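Local coordinates for transcriptional regulator, SorC family (Enterococcus faecalis, PDB 2O0M), which probably regulates transcription as a DNA-binding protein of the SorC family, controlled by a carbohydrate effector that its putative sugar-binding domain would recognise, at residues 121-124 with 125-129; 259-262 with 263-267. All blocks are in the same frame, centred on the assembly; numbering follows the deposited sequence.

How the contacts relate
Both contacts are local, between side chains three or four residues apart along a helix, and both belong to the putative sugar-binding domain. They hold different elements: contact 1 lies near the start of helix 122-138, contact 2 takes in the C-terminal end of helix 257-265, and their nearest atoms are about 22 Å apart. Contact 1 is partly buried, with an aromatic and aliphatic face against strands 109-113 and 328-332 and a salt bridge on its outer flank. Contact 2 is a surface contact: Leu263 is its one buried residue, and on its exposed side Gln265 lies against Val261 and Lys266 beside the selenomethionine Met262.

Contact 1 (121-124 with 125-129); sequences KKVL and SDFGD
Residues 121-124 run straight into 125-129, and both segments belong to the N-terminal part of helix 122-138. Asp126 N donates to Lys122 O at 2.8 Å in a nearly straight bond (167° at the hydrogen). Phe127 N to Val123 O and Gly128 N to Leu124 O continue the i to i+4 pattern.

This spacing places Lys122 one turn from Asp126 on the outer flank. The lysine chain leaves with CG anti to the backbone N (chi1 173°), runs extended, then bends at chi4, which brings the ammonium in between the two carboxylate oxygens. NZ lies 3.0 Å from Asp126 OD2 and 3.1 Å from Asp126 OD1, meeting the syn lone pair of each, so the salt bridge is bidentate and should limit rotation of the carboxylate. A long, flexible lysine suits this exposed position, since it can span a turn and still reach solvent.

Farther round, Val123 and Leu124 meet the Phe127 ring. Val123 CG1 stands over one face, 4.1 Å from the ring centroid, in a CH-pi contact, and Val123 O also lies above the ring plane, offset toward the rim. Leu124 CD2 approaches the ring obliquely, 3.6 Å from Phe127 CD2. Branched aliphatic chains suit these positions because their methyls fit a flat ring without polar cost. The aromatic ring also touches Val113, Val157 and Ile330, while Leu124 packs on Met156.

The segment is thus amphipathic, with an i to i+4 salt bridge outside and an apolar side facing the sheet, as expected of a helix packed on the parallel strands 109-113 and 328-332 of the mixed sheet in a Rossmann-like alpha/beta domain.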
loop_
_atom_site.group_PDB
_atom_site.type_symbol
_atom_site.label_atom_id
_atom_site.label_comp_id
_atom_site.label_asym_id
_atom_site.label_seq_id
_atom_site.Cartn_x
_atom_site.Cartn_y
_atom_site.Cartn_z
ATOM N N LYS A 121 -15.073 -10.669 -7.677
ATOM C CA LYS A 121 -14.137 -9.767 -8.348
ATOM C C LYS A 121 -14.585 -8.313 -8.390
ATOM O O LYS A 121 -13.742 -7.418 -8.368
ATOM C CB LYS A 121 -13.830 -10.258 -9.764
ATOM C CG LYS A 121 -12.875 -11.421 -9.768
ATOM C CD LYS A 121 -12.612 -11.936 -11.176
ATOM C CE LYS A 121 -11.726 -13.169 -11.137
ATOM N NZ LYS A 121 -10.532 -12.946 -10.266
ATOM N N LYS A 122 -15.891 -8.062 -8.426
ATOM C CA LYS A 122 -16.376 -6.676 -8.503
ATOM C C LYS A 122 -15.960 -5.847 -7.284
ATOM O O LYS A 122 -15.807 -4.633 -7.386
ATOM C CB LYS A 122 -17.902 -6.611 -8.688
ATOM C CG LYS A 122 -18.492 -5.172 -8.617
ATOM C CD LYS A 122 -19.943 -5.091 -9.108
ATOM C CE LYS A 122 -20.576 -3.701 -8.892
ATOM N NZ LYS A 122 -20.740 -3.314 -7.464
ATOM N N VAL A 123 -15.753 -6.495 -6.142
ATOM C CA VAL A 123 -15.385 -5.764 -4.920
ATOM C C VAL A 123 -14.076 -4.987 -5.114
ATOM O O VAL A 123 -13.957 -3.871 -4.642
ATOM C CB VAL A 123 -15.296 -6.689 -3.684
ATOM C CG1 VAL A 123 -14.778 -5.930 -2.448
ATOM C CG2 VAL A 123 -16.668 -7.300 -3.378
ATOM N N LEU A 124 -13.116 -5.570 -5.826
ATOM C CA LEU A 124 -11.842 -4.877 -6.092
ATOM C C LEU A 124 -12.038 -3.679 -7.019
ATOM O O LEU A 124 -11.417 -2.633 -6.838
ATOM C CB LEU A 124 -10.817 -5.840 -6.680
ATOM C CG LEU A 124 -10.314 -6.945 -5.742
ATOM C CD1 LEU A 124 -9.161 -7.704 -6.393
ATOM C CD2 LEU A 124 -9.866 -6.405 -4.396
ATOM N N SER A 125 -12.912 -3.838 -8.006
ATOM C CA SER A 125 -13.312 -2.725 -8.870
ATOM C C SER A 125 -13.977 -1.630 -8.038
ATOM O O SER A 125 -13.686 -0.442 -8.201
ATOM C CB SER A 125 -14.255 -3.215 -9.991
ATOM O OG SER A 125 -14.930 -2.134 -10.616
ATOM N N ASP A 126 -14.868 -2.039 -7.142
ATOM C CA ASP A 126 -15.490 -1.128 -6.186
ATOM C C ASP A 126 -14.463 -0.418 -5.311
ATOM O O ASP A 126 -14.630 0.760 -5.002
ATOM C CB ASP A 126 -16.497 -1.860 -5.298
ATOM C CG ASP A 126 -17.720 -2.341 -6.062
ATOM O OD1 ASP A 126 -18.031 -1.792 -7.138
ATOM O OD2 ASP A 126 -18.369 -3.277 -5.572
ATOM N N PHE A 127 -13.400 -1.117 -4.919
ATOM C CA PHE A 127 -12.310 -0.445 -4.169
ATOM C C PHE A 127 -11.720 0.712 -4.985
ATOM O O PHE A 127 -11.333 1.735 -4.420
ATOM C CB PHE A 127 -11.173 -1.399 -3.781
ATOM C CG PHE A 127 -11.487 -2.383 -2.670
ATOM C CD1 PHE A 127 -12.587 -2.251 -1.825
ATOM C CD2 PHE A 127 -10.625 -3.450 -2.459
ATOM C CE1 PHE A 127 -12.820 -3.175 -0.816
ATOM C CE2 PHE A 127 -10.856 -4.369 -1.458
ATOM C CZ PHE A 127 -11.955 -4.226 -0.627
ATOM N N GLY A 128 -11.627 0.537 -6.303
ATOM C CA GLY A 128 -11.177 1.600 -7.208
ATOM C C GLY A 128 -12.075 2.819 -7.153
ATOM O O GLY A 128 -11.613 3.944 -7.044
ATOM N N ASP A 129 -13.377 2.594 -7.246
ATOM C CA ASP A 129 -14.360 3.674 -7.120
ATOM C C ASP A 129 -14.211 4.398 -5.788
ATOM O O ASP A 129 -14.201 5.634 -5.730
ATOM C CB ASP A 129 -15.792 3.122 -7.226
ATOM C CG ASP A 129 -16.232 2.868 -8.655
ATOM O OD1 ASP A 129 -15.507 3.228 -9.604
ATOM O OD2 ASP A 129 -17.338 2.311 -8.826
#

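Contact 2 (259-262 with 263-267); sequences EMVM and LKQKN
Met262 and Lys266 lie side by side and point the same way, one turn apart, with Met262 CG 3.7 Å from Lys266 CE. The touch is a single pair of methylenes, while Lys266 CB and CG lie against the carbonyl oxygen of Met262. Such a chain, apolar along its length and charged at its end, suits an exposed helix terminus.

Gln265 crosses Val261 at a slant. Its CG sits between the backbone N and the carbonyl carbon (chi1 64°), a placement that folds the chain back over the preceding turn. There Gln265 OE1 comes 3.9 Å from Val261 CG1, and Gln265 NE2 lies 3.5 Å from Met262 CA, both van der Waals contacts.

Leu263 turns to the protein instead. Its CG rests 3.3 Å from Glu259 O, which also accepts the hydrogen bond from Leu263 N at 2.8 Å, and its branched end packs on Leu247, Ala250 and Tyr285, a place for a purely apolar side chain. Glu259 sends its carboxylate away from the turn to the hydroxyl of Tyr285.

The last i to i+4 bond here, Lys266 N to Met262 O, is 3.0 Å long. Beyond it Asn267, with positive phi, is the C-prime residue of a Schellman motif: Asn267 N bonds Lys264 O and Ala268 N bonds Leu263 O, ending helix 257-265.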
loop_
_atom_site.group_PDB
_atom_site.type_symbol
_atom_site.label_atom_id
_atom_site.label_comp_id
_atom_site.label_asym_id
_atom_site.label_seq_id
_atom_site.Cartn_x
_atom_site.Cartn_y
_atom_site.Cartn_z
ATOM N N GLU A 259 15.415 -16.173 4.791
ATOM C CA GLU A 259 14.398 -15.203 5.204
ATOM C C GLU A 259 13.040 -15.864 5.411
ATOM O O GLU A 259 12.334 -15.553 6.368
ATOM C CB GLU A 259 14.275 -14.064 4.187
ATOM C CG GLU A 259 15.465 -13.108 4.207
ATOM C CD GLU A 259 15.438 -12.080 3.076
ATOM O OE1 GLU A 259 15.266 -12.471 1.902
ATOM O OE2 GLU A 259 15.600 -10.876 3.361
HETATM N N MSE A 260 12.681 -16.777 4.514
HETATM C CA MSE A 260 11.409 -17.489 4.627
HETATM C C MSE A 260 11.353 -18.264 5.945
HETATM O O MSE A 260 10.364 -18.205 6.671
HETATM C CB MSE A 260 11.237 -18.455 3.463
HETATM C CG MSE A 260 10.064 -19.367 3.602
HETATM SE SE MSE A 260 8.380 -18.420 3.979
HETATM C CE MSE A 260 7.942 -18.135 2.146
ATOM N N VAL A 261 12.420 -18.996 6.239
ATOM C CA VAL A 261 12.467 -19.785 7.467
ATOM C C VAL A 261 12.402 -18.874 8.696
ATOM O O VAL A 261 11.692 -19.181 9.649
ATOM C CB VAL A 261 13.717 -20.676 7.519
ATOM C CG1 VAL A 261 13.862 -21.320 8.905
ATOM C CG2 VAL A 261 13.628 -21.740 6.443
HETATM N N MSE A 262 13.132 -17.758 8.649
HETATM C CA MSE A 262 13.147 -16.768 9.738
HETATM C C MSE A 262 11.724 -16.196 9.952
HETATM O O MSE A 262 11.249 -16.082 11.082
HETATM C CB MSE A 262 14.208 -15.673 9.450
HETATM C CG MSE A 262 14.637 -14.777 10.640
HETATM SE SE MSE A 262 16.305 -13.626 10.400
HETATM C CE MSE A 262 16.396 -13.512 8.479
ATOM N N LEU A 263 11.021 -15.872 8.873
ATOM C CA LEU A 263 9.671 -15.307 8.998
ATOM C C LEU A 263 8.669 -16.278 9.619
ATOM O O LEU A 263 7.812 -15.880 10.407
ATOM C CB LEU A 263 9.159 -14.833 7.635
ATOM C CG LEU A 263 9.796 -13.539 7.122
ATOM C CD1 LEU A 263 9.391 -13.310 5.690
ATOM C CD2 LEU A 263 9.432 -12.330 7.981
ATOM N N LYS A 264 8.782 -17.550 9.257
ATOM C CA LYS A 264 7.961 -18.599 9.851
ATOM C C LYS A 264 8.166 -18.707 11.353
ATOM O O LYS A 264 7.203 -18.786 12.127
ATOM C CB LYS A 264 8.321 -19.941 9.238
ATOM C CG LYS A 264 7.565 -20.266 8.003
ATOM C CD LYS A 264 8.262 -21.390 7.288
ATOM C CE LYS A 264 8.949 -20.877 6.087
ATOM N NZ LYS A 264 7.946 -20.578 5.068
ATOM N N GLN A 265 9.424 -18.731 11.769
ATOM C CA GLN A 265 9.709 -18.942 13.181
ATOM C C GLN A 265 9.454 -17.700 14.029
ATOM O O GLN A 265 9.212 -17.828 15.226
ATOM C CB GLN A 265 11.104 -19.530 13.408
ATOM C CG GLN A 265 12.277 -18.684 12.996
ATOM C CD GLN A 265 13.502 -19.526 12.628
ATOM O OE1 GLN A 265 13.515 -20.757 12.777
ATOM N NE2 GLN A 265 14.538 -18.863 12.148
ATOM N N LYS A 266 9.466 -16.512 13.415
ATOM C CA LYS A 266 9.064 -15.282 14.121
ATOM C C LYS A 266 7.552 -15.022 14.013
ATOM O O LYS A 266 7.064 -13.980 14.451
ATOM C CB LYS A 266 9.870 -14.064 13.651
ATOM C CG LYS A 266 11.384 -14.250 13.744
ATOM C CD LYS A 266 12.111 -12.985 14.149
ATOM C CE LYS A 266 13.571 -12.997 13.694
ATOM N NZ LYS A 266 14.458 -12.256 14.639
ATOM N N ASN A 267 6.821 -15.987 13.459
ATOM C CA ASN A 267 5.361 -15.961 13.389
ATOM C C ASN A 267 4.828 -14.688 12.740
ATOM O O ASN A 267 3.911 -14.044 13.243
ATOM C CB ASN A 267 4.758 -16.168 14.779
ATOM C CG ASN A 267 5.138 -17.508 15.374
ATOM O OD1 ASN A 267 5.692 -17.577 16.469
ATOM N ND2 ASN A 267 4.852 -18.581 14.647
#